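Local coordinates for uncharacterized protein AsqI (Emericella nidulans, PDB 5YY3) that catalyses, as a zinc-dependent cyclopenase of the tyrosinase family, the ring contraction of 4'-methoxycyclopenin to 4'-methoxyviridicatin in aspoquinolone biosynthesis, at residues 293-296 against 297-301; 287-290 against 291-294; 400-403 against 404-408; 352-355 against 356-360. All coordinates share one frame; numbering follows the deposited sequence.

All four interactions are local contacts within or at the start of helices. Along the chain the order is interaction 2, 1, 4, 3. Interactions 2 and 1 follow each other on helix 288-304, with centres about 10 Å apart, and share Glu293 and Trp294. Interaction 4 opens helix 355-367. Its centre lies about 9 Å from that of interaction 2, and Trp294 packs on Tyr358. Interaction 3 lies on helix 391-410, about 13 Å from interaction 1, where Tyr299 meets Tyr402 and Tyr403. Interactions 3 and 4 border the zinc site through Leu400 and His356. Interactions 1, 2 and 3 also touch the second subunit. Helix 288-304 thus joins the zinc-side helices to the subunit interface.

Interaction 1: residues 293-296 against 297-301; sequences EWRD and NIYAA
Arg295 and Tyr299 lie one turn apart on helix 288-304, in the hemocyanin-type metal-binding domain, and their side chains meet as an i to i+4 pair. The aliphatic part of the arginine passes over the tyrosine ring. Arg295 CG sits 3.7 Å from the ring centroid of Tyr299, only 24° off the normal, a CH-pi contact. CG of Arg295 stands anti to its own N, which sends the chain along the helix toward the ring. The chain then bends at chi3. This leaves the guanidinium nearly parallel to the phenol plane, 10° apart, but displaced from the ring. Arg295 O lies over a ring face of Tyr299, offset toward the rim, and also accepts the Tyr299 amide.

The guanidinium turns to Asp296; Tyr243 adds a cation-pi contact. NE and NH2 of Arg295 both bond to one oxygen, OD1 of Asp296, and both come from the same face of the carboxylate. OD2 of Asp296 pairs with Arg303 of the second subunit, so the acid lies between two arginines and is probably kept ionised. Glu293 and Asn297 run side by side, with CG of Glu293 3.7 Å from ND2 of Asn297. Their polar ends go elsewhere: Glu293 to Arg290, Asn297 to Arg351 O. In the salt bridge, Arg295 NH2 reaches Asp296 OD1 at 3.1 Å on its syn side, 25° out of the carboxylate plane.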
# COMPACT_ATOMS: atom_id res chain seq x y z
N GLU A 293 12.55 -11.63 35.99
CA GLU A 293 12.49 -12.57 37.12
C GLU A 293 11.10 -12.60 37.78
O GLU A 293 10.52 -13.68 37.96
CB GLU A 293 13.56 -12.21 38.14
CG GLU A 293 13.36 -12.89 39.47
CD GLU A 293 14.54 -12.72 40.40
OE1 GLU A 293 15.17 -11.64 40.39
OE2 GLU A 293 14.84 -13.69 41.14
N TRP A 294 10.56 -11.43 38.12
CA TRP A 294 9.17 -11.30 38.58
C TRP A 294 8.17 -12.01 37.66
O TRP A 294 7.35 -12.81 38.11
CB TRP A 294 8.79 -9.81 38.70
CG TRP A 294 9.50 -9.08 39.83
CD1 TRP A 294 10.08 -9.65 40.93
CD2 TRP A 294 9.69 -7.66 39.96
NE1 TRP A 294 10.61 -8.68 41.74
CE2 TRP A 294 10.39 -7.45 41.17
CE3 TRP A 294 9.33 -6.56 39.18
CZ2 TRP A 294 10.74 -6.17 41.61
CZ3 TRP A 294 9.68 -5.28 39.62
CH2 TRP A 294 10.38 -5.10 40.83
N ARG A 295 8.27 -11.72 36.36
CA ARG A 295 7.44 -12.36 35.33
C ARG A 295 7.56 -13.88 35.39
O ARG A 295 6.56 -14.59 35.36
CB ARG A 295 7.84 -11.87 33.93
CG ARG A 295 7.19 -12.64 32.78
CD ARG A 295 7.97 -12.46 31.48
NE ARG A 295 9.24 -13.16 31.55
CZ ARG A 295 10.29 -12.93 30.76
NH1 ARG A 295 10.22 -11.99 29.83
NH2 ARG A 295 11.41 -13.64 30.90
N ASP A 296 8.81 -14.36 35.45
CA ASP A 296 9.07 -15.80 35.47
C ASP A 296 8.45 -16.44 36.70
O ASP A 296 7.98 -17.58 36.65
CB ASP A 296 10.58 -16.08 35.49
CG ASP A 296 11.25 -15.74 34.19
OD1 ASP A 296 10.53 -15.55 33.18
OD2 ASP A 296 12.51 -15.68 34.18
N ASN A 297 8.46 -15.70 37.80
CA ASN A 297 7.97 -16.25 39.06
C ASN A 297 6.45 -16.28 39.06
O ASN A 297 5.85 -17.26 39.53
CB ASN A 297 8.52 -15.44 40.24
CG ASN A 297 10.00 -15.67 40.47
OD1 ASN A 297 10.57 -16.65 40.00
ND2 ASN A 297 10.63 -14.77 41.22
N ILE A 298 5.82 -15.24 38.52
CA ILE A 298 4.36 -15.22 38.37
C ILE A 298 3.93 -16.30 37.38
O ILE A 298 2.89 -16.95 37.57
CB ILE A 298 3.86 -13.83 37.92
CG1 ILE A 298 4.25 -12.80 38.97
CG2 ILE A 298 2.34 -13.84 37.71
CD1 ILE A 298 3.84 -11.40 38.63
N TYR A 299 4.73 -16.53 36.34
CA TYR A 299 4.43 -17.62 35.40
C TYR A 299 4.43 -18.96 36.14
O TYR A 299 3.49 -19.76 36.02
CB TYR A 299 5.45 -17.68 34.27
CG TYR A 299 5.30 -16.64 33.16
CD1 TYR A 299 4.19 -15.79 33.10
CD2 TYR A 299 6.27 -16.52 32.18
CE1 TYR A 299 4.08 -14.85 32.08
CE2 TYR A 299 6.15 -15.59 31.17
CZ TYR A 299 5.06 -14.76 31.11
OH TYR A 299 4.98 -13.84 30.09
N ALA A 300 5.50 -19.18 36.89
CA ALA A 300 5.73 -20.45 37.59
C ALA A 300 4.65 -20.72 38.63
O ALA A 300 4.16 -21.85 38.76
CB ALA A 300 7.12 -20.43 38.24
N ALA A 301 4.30 -19.67 39.37
CA ALA A 301 3.26 -19.74 40.39
C ALA A 301 1.89 -20.13 39.81
O ALA A 301 1.17 -20.92 40.40
CB ALA A 301 3.15 -18.41 41.10

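Interaction 2: residues 287-290 against 291-294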
# COMPACT_ATOMS: atom_id res chain seq x y z
N PRO A 287 16.60 -2.94 36.58
CA PRO A 287 17.08 -3.51 35.31
C PRO A 287 16.06 -4.47 34.70
O PRO A 287 15.26 -5.07 35.41
CB PRO A 287 18.38 -4.24 35.72
CG PRO A 287 18.31 -4.40 37.19
CD PRO A 287 17.42 -3.33 37.74
N ARG A 288 16.07 -4.56 33.38
CA ARG A 288 15.20 -5.47 32.65
C ARG A 288 15.17 -6.87 33.28
O ARG A 288 14.10 -7.49 33.39
CB ARG A 288 15.65 -5.57 31.19
CG ARG A 288 14.76 -6.48 30.37
CD ARG A 288 15.29 -6.59 28.95
NE ARG A 288 16.63 -7.15 28.96
CZ ARG A 288 17.66 -6.68 28.27
NH1 ARG A 288 17.51 -5.61 27.47
NH2 ARG A 288 18.84 -7.28 28.36
N ALA A 289 16.33 -7.37 33.69
CA ALA A 289 16.45 -8.73 34.24
C ALA A 289 15.61 -8.91 35.51
O ALA A 289 15.06 -9.99 35.76
CB ALA A 289 17.91 -9.06 34.53
N ARG A 290 15.49 -7.85 36.28
CA ARG A 290 14.72 -7.84 37.52
C ARG A 290 13.21 -8.01 37.22
O ARG A 290 12.49 -8.72 37.93
CB ARG A 290 14.99 -6.54 38.28
CG ARG A 290 14.31 -6.41 39.63
CD ARG A 290 14.83 -7.43 40.63
NE ARG A 290 14.11 -7.34 41.90
CZ ARG A 290 13.92 -8.37 42.72
NH1 ARG A 290 14.37 -9.58 42.39
NH2 ARG A 290 13.24 -8.21 43.85
N LEU A 291 12.73 -7.36 36.15
CA LEU A 291 11.33 -7.48 35.75
C LEU A 291 11.06 -8.88 35.21
O LEU A 291 10.04 -9.50 35.54
CB LEU A 291 10.97 -6.42 34.72
CG LEU A 291 10.95 -4.99 35.27
CD1 LEU A 291 11.94 -4.14 34.52
CD2 LEU A 291 9.57 -4.39 35.18
N GLU A 292 11.99 -9.39 34.40
CA GLU A 292 11.87 -10.73 33.83
C GLU A 292 11.75 -11.78 34.94
O GLU A 292 10.94 -12.71 34.85
CB GLU A 292 13.08 -11.03 32.93
CG GLU A 292 13.26 -10.04 31.79
CD GLU A 292 14.42 -10.37 30.88
OE1 GLU A 292 15.45 -10.84 31.40
OE2 GLU A 292 14.30 -10.16 29.64
N GLU A 293 12.55 -11.63 35.99
CA GLU A 293 12.49 -12.57 37.12
C GLU A 293 11.10 -12.60 37.78
O GLU A 293 10.52 -13.68 37.96
CB GLU A 293 13.56 -12.21 38.14
CG GLU A 293 13.36 -12.89 39.47
CD GLU A 293 14.54 -12.72 40.40
OE1 GLU A 293 15.17 -11.64 40.39
OE2 GLU A 293 14.84 -13.69 41.14
N TRP A 294 10.56 -11.43 38.12
CA TRP A 294 9.17 -11.30 38.58
C TRP A 294 8.17 -12.01 37.66
O TRP A 294 7.35 -12.81 38.11
CB TRP A 294 8.79 -9.81 38.70
CG TRP A 294 9.50 -9.08 39.83
CD1 TRP A 294 10.08 -9.65 40.93
CD2 TRP A 294 9.69 -7.66 39.96
NE1 TRP A 294 10.61 -8.68 41.74
CE2 TRP A 294 10.39 -7.45 41.17
CE3 TRP A 294 9.33 -6.56 39.18
CZ2 TRP A 294 10.74 -6.17 41.61
CZ3 TRP A 294 9.68 -5.28 39.62
CH2 TRP A 294 10.38 -5.10 40.83
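Trp294 turns its NE1 corner onto the guanidinium face of Arg290, one turn back on helix 288-304, near its start. This is the close-packed part of the contact. Trp294 NE1 stands over the centre of the guanidinium face, 3.5 Å from Arg290 CZ. The two planes are 60° apart, so the groups do not stack flat. The indole has Arg290 O over one of its faces, offset toward the rim. The Arg290 chain bends at chi2 (66°), and this turn carries its end back to the NE1 corner of the indole. At the guanidinium edge, Arg290 NH1 meets Glu293 OE1 at 3.0 Å. The salt bridge lies near the guanidinium plane, but as a hydrogen bond it is weak, with an angle of 128°. One face of the guanidinium thus meets the indole corner and its edge meets an acid.

The other pair is looser. Arg288 and Glu292 lie side by side and point the same way, with Arg288 NE 3.9 Å from Glu292 OE2, a long ion pair. The carbon Arg288 CD is scarcely closer, 3.8 Å from Glu292 OE2. Ala289, between the two arginines in sequence, is exposed to solvent. The helix starts at Pro287, its N-cap residue, and the i to i+4 bond back to it, from Leu291 N to Pro287 O, is weak at 3.5 Å.

Leu291 faces inward onto Leu355, Tyr358 and Lys362 of helix 355-367. Trp294 meets Tyr358 of that helix, while Glu292 and Glu293 pack on Thr409 and Arg303 of the second subunit, respectively.

Interaction 3: residues 400-403 against 404-408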
# COMPACT_ATOMS: atom_id res chain seq x y z
N LEU A 400 -0.22 -8.02 29.87
CA LEU A 400 -1.12 -8.22 31.01
C LEU A 400 -2.20 -9.25 30.69
O LEU A 400 -2.47 -10.15 31.49
CB LEU A 400 -1.80 -6.89 31.43
CG LEU A 400 -0.82 -5.80 31.87
CD1 LEU A 400 -1.57 -4.53 32.20
CD2 LEU A 400 -0.02 -6.29 33.07
N GLN A 401 -2.80 -9.13 29.50
CA GLN A 401 -3.85 -10.06 29.09
C GLN A 401 -3.35 -11.52 29.09
O GLN A 401 -4.12 -12.45 29.34
CB GLN A 401 -4.40 -9.71 27.71
CG GLN A 401 -5.65 -10.48 27.32
CD GLN A 401 -5.93 -10.43 25.82
OE1 GLN A 401 -5.09 -10.83 25.00
NE2 GLN A 401 -7.12 -9.95 25.45
N TYR A 402 -2.06 -11.70 28.83
CA TYR A 402 -1.47 -13.04 28.78
C TYR A 402 -1.60 -13.76 30.13
O TYR A 402 -1.91 -14.96 30.18
CB TYR A 402 0.00 -12.97 28.34
CG TYR A 402 0.71 -14.30 28.32
CD1 TYR A 402 0.15 -15.40 27.67
CD2 TYR A 402 1.96 -14.47 28.92
CE1 TYR A 402 0.79 -16.63 27.64
CE2 TYR A 402 2.62 -15.69 28.90
CZ TYR A 402 2.03 -16.77 28.26
OH TYR A 402 2.66 -18.00 28.22
N TYR A 403 -1.41 -13.03 31.22
CA TYR A 403 -1.56 -13.64 32.53
C TYR A 403 -2.99 -14.13 32.72
O TYR A 403 -3.22 -15.24 33.24
CB TYR A 403 -1.17 -12.65 33.63
CG TYR A 403 0.30 -12.28 33.60
CD1 TYR A 403 1.23 -13.01 34.32
CD2 TYR A 403 0.75 -11.21 32.83
CE1 TYR A 403 2.58 -12.67 34.29
CE2 TYR A 403 2.08 -10.87 32.78
CZ TYR A 403 2.99 -11.59 33.51
OH TYR A 403 4.32 -11.24 33.47
N GLY A 404 -3.95 -13.32 32.27
CA GLY A 404 -5.35 -13.72 32.23
C GLY A 404 -5.60 -14.98 31.42
O GLY A 404 -6.37 -15.84 31.84
N ARG A 405 -4.97 -15.11 30.26
CA ARG A 405 -5.12 -16.33 29.46
C ARG A 405 -4.59 -17.56 30.19
O ARG A 405 -5.23 -18.63 30.16
CB ARG A 405 -4.40 -16.19 28.11
CG ARG A 405 -4.98 -15.10 27.23
CD ARG A 405 -4.23 -14.98 25.91
NE ARG A 405 -4.86 -13.99 25.05
CZ ARG A 405 -5.78 -14.29 24.16
NH1 ARG A 405 -6.18 -15.55 24.03
NH2 ARG A 405 -6.33 -13.34 23.41
N LEU A 406 -3.44 -17.43 30.85
CA LEU A 406 -2.84 -18.54 31.59
C LEU A 406 -3.75 -19.03 32.71
O LEU A 406 -3.97 -20.23 32.89
CB LEU A 406 -1.49 -18.12 32.18
CG LEU A 406 -0.34 -17.95 31.19
CD1 LEU A 406 0.76 -17.12 31.84
CD2 LEU A 406 0.21 -19.30 30.74
N ALA A 407 -4.28 -18.08 33.48
CA ALA A 407 -5.08 -18.43 34.64
C ALA A 407 -6.40 -19.03 34.17
O ALA A 407 -6.85 -20.06 34.70
CB ALA A 407 -5.32 -17.20 35.52
N ALA A 408 -6.99 -18.41 33.15
CA ALA A 408 -8.29 -18.82 32.64
C ALA A 408 -8.30 -20.26 32.14
O ALA A 408 -9.26 -20.98 32.38
CB ALA A 408 -8.74 -17.86 31.54
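Gln401 and Arg405 hold each other by their side chains, one turn apart on helix 391-410. The segment begins one residue earlier with Leu400, whose side chain points away from 404-408 at its CB and packs on the zinc ligand His218. Gln401 follows. Its OE1 accepts from both NE and NH2 of Arg405, each at 3.2 Å. The oxygen lies near the guanidinium plane, at its edge. Both nitrogens approach from the same face of the amide, well above the carbonyl plane, and the amide and guanidinium planes are 80° apart. Gln401 NE2 bonds to Ser219, consistent with OE1 being turned to the arginine. The charge of Arg405 is met further on by Asp503 and by Asp244 of the second subunit.

Tyr402 comes next. With its CG opposite the backbone N (chi1 178°), the ring reaches forward and turns one face to Leu406. CD1 of Leu406 rests over that face, 3.9 Å from the Tyr402 ring centroid and 19° off the normal, a CH-pi contact. The other methyl, Leu406 CD2, lies 3.7 Å from Tyr402 OH, so the isopropyl group spans the phenol end.

Tyr403 closes the segment. Its side chain leaves the helix on another side, and its link forward is through the backbone: Ala407 N donates to Tyr403 O at 3.0 Å.

The helix is packed on several sides. Tyr402 and Tyr403 meet Tyr299 of helix 288-304, Tyr403 also touches Val327 and Leu331 of helix 323-331, and Gln401 lies on Val222 of helix 210-231.

Interaction 4: residues 352-355 against 356-360; sequences YGNL and HNYGL
Asn357 ND2 donates to Asn354 OD1 at 3.1 Å, and the same nitrogen also bonds to Asp332. The bond to Asn354 is nearly straight, 168°. It lies in the carbonyl plane of the Asn354 amide and uses a lone pair of OD1. The two amide planes are 56° apart, so they cross rather than stack.

Asn354 is the N-cap of helix 355-367, and its side chain reaches forward to the third residue after it. The chi1 torsion of Asn354 (-172°) swings CG far from the backbone N and across to Asn357, whose CB lies 3.7 Å from both OD1 and ND2 of Asn354. The backbone of Asn354 starts the helix: Tyr358 N donates to Asn354 O at 3.1 Å. The Tyr358 ring passes beside the cap, with its CD2 3.7 Å from Asn354 CB. The phenol end is held by Glu78, and the ring meets Trp294. One residue on, Gly359 N donates to Leu355 O at 2.9 Å.

Before the cap, Gly353, with positive phi, is the first residue to leave the helical backbone angles of the preceding helix. After it, His356 turns to the metal side. Its ND1 bonds to Trp396, and its side chain is about 5 Å from that of the zinc ligand His218. The first turn is thus held by two bonds to Asn354, at its backbone O and at OD1, and Asp332 probably fixes the rotation of the Asn357 amide.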
# COMPACT_ATOMS: atom_id res chain seq x y z
N TYR A 352 7.54 -11.89 43.63
CA TYR A 352 6.64 -11.48 42.56
C TYR A 352 6.67 -9.97 42.25
O TYR A 352 6.28 -9.55 41.15
CB TYR A 352 5.21 -11.94 42.90
CG TYR A 352 5.19 -13.42 43.25
CD1 TYR A 352 5.49 -14.38 42.30
CD2 TYR A 352 4.91 -13.85 44.55
CE1 TYR A 352 5.50 -15.74 42.63
CE2 TYR A 352 4.91 -15.20 44.89
CZ TYR A 352 5.20 -16.14 43.92
OH TYR A 352 5.21 -17.47 44.23
N GLY A 353 7.13 -9.15 43.19
CA GLY A 353 7.39 -7.74 42.93
C GLY A 353 6.20 -6.86 42.58
O GLY A 353 5.08 -7.08 43.05
N ASN A 354 6.47 -5.85 41.75
CA ASN A 354 5.46 -4.92 41.25
C ASN A 354 5.58 -4.78 39.73
O ASN A 354 5.93 -3.72 39.22
CB ASN A 354 5.61 -3.55 41.92
CG ASN A 354 4.47 -2.61 41.58
OD1 ASN A 354 3.51 -3.01 40.93
ND2 ASN A 354 4.54 -1.37 42.06
N LEU A 355 5.28 -5.86 39.00
CA LEU A 355 5.61 -5.94 37.58
C LEU A 355 4.89 -4.93 36.68
O LEU A 355 5.50 -4.36 35.78
CB LEU A 355 5.33 -7.36 37.06
CG LEU A 355 5.73 -7.66 35.62
CD1 LEU A 355 7.18 -7.27 35.40
CD2 LEU A 355 5.53 -9.13 35.34
N HIS A 356 3.59 -4.72 36.91
CA HIS A 356 2.81 -3.83 36.04
C HIS A 356 3.34 -2.41 36.11
O HIS A 356 3.63 -1.80 35.08
CB HIS A 356 1.32 -3.84 36.42
CG HIS A 356 0.54 -2.73 35.78
ND1 HIS A 356 0.46 -2.57 34.41
CD2 HIS A 356 -0.17 -1.71 36.32
CE1 HIS A 356 -0.28 -1.50 34.14
NE2 HIS A 356 -0.67 -0.97 35.29
N ASN A 357 3.48 -1.89 37.32
CA ASN A 357 3.84 -0.48 37.47
C ASN A 357 5.33 -0.20 37.19
O ASN A 357 5.68 0.86 36.68
CB ASN A 357 3.44 0.02 38.86
CG ASN A 357 1.93 -0.01 39.07
OD1 ASN A 357 1.20 0.91 38.67
ND2 ASN A 357 1.44 -1.08 39.69
N TYR A 358 6.21 -1.14 37.50
CA TYR A 358 7.60 -0.94 37.11
C TYR A 358 7.73 -1.11 35.60
O TYR A 358 8.57 -0.46 34.96
CB TYR A 358 8.54 -1.90 37.84
CG TYR A 358 8.93 -1.40 39.21
CD1 TYR A 358 9.58 -0.18 39.36
CD2 TYR A 358 8.67 -2.15 40.35
CE1 TYR A 358 9.96 0.28 40.61
CE2 TYR A 358 9.04 -1.70 41.60
CZ TYR A 358 9.69 -0.48 41.72
OH TYR A 358 10.05 -0.01 42.96
N GLY A 359 6.90 -1.98 35.03
CA GLY A 359 6.86 -2.14 33.58
C GLY A 359 6.52 -0.85 32.85
O GLY A 359 7.20 -0.47 31.89
N LEU A 360 5.46 -0.18 33.31
CA LEU A 360 5.06 1.11 32.73
C LEU A 360 6.20 2.11 32.90
O LEU A 360 6.47 2.91 31.99
CB LEU A 360 3.79 1.66 33.40
CG LEU A 360 2.51 0.85 33.14
CD1 LEU A 360 1.30 1.54 33.76
CD2 LEU A 360 2.32 0.63 31.65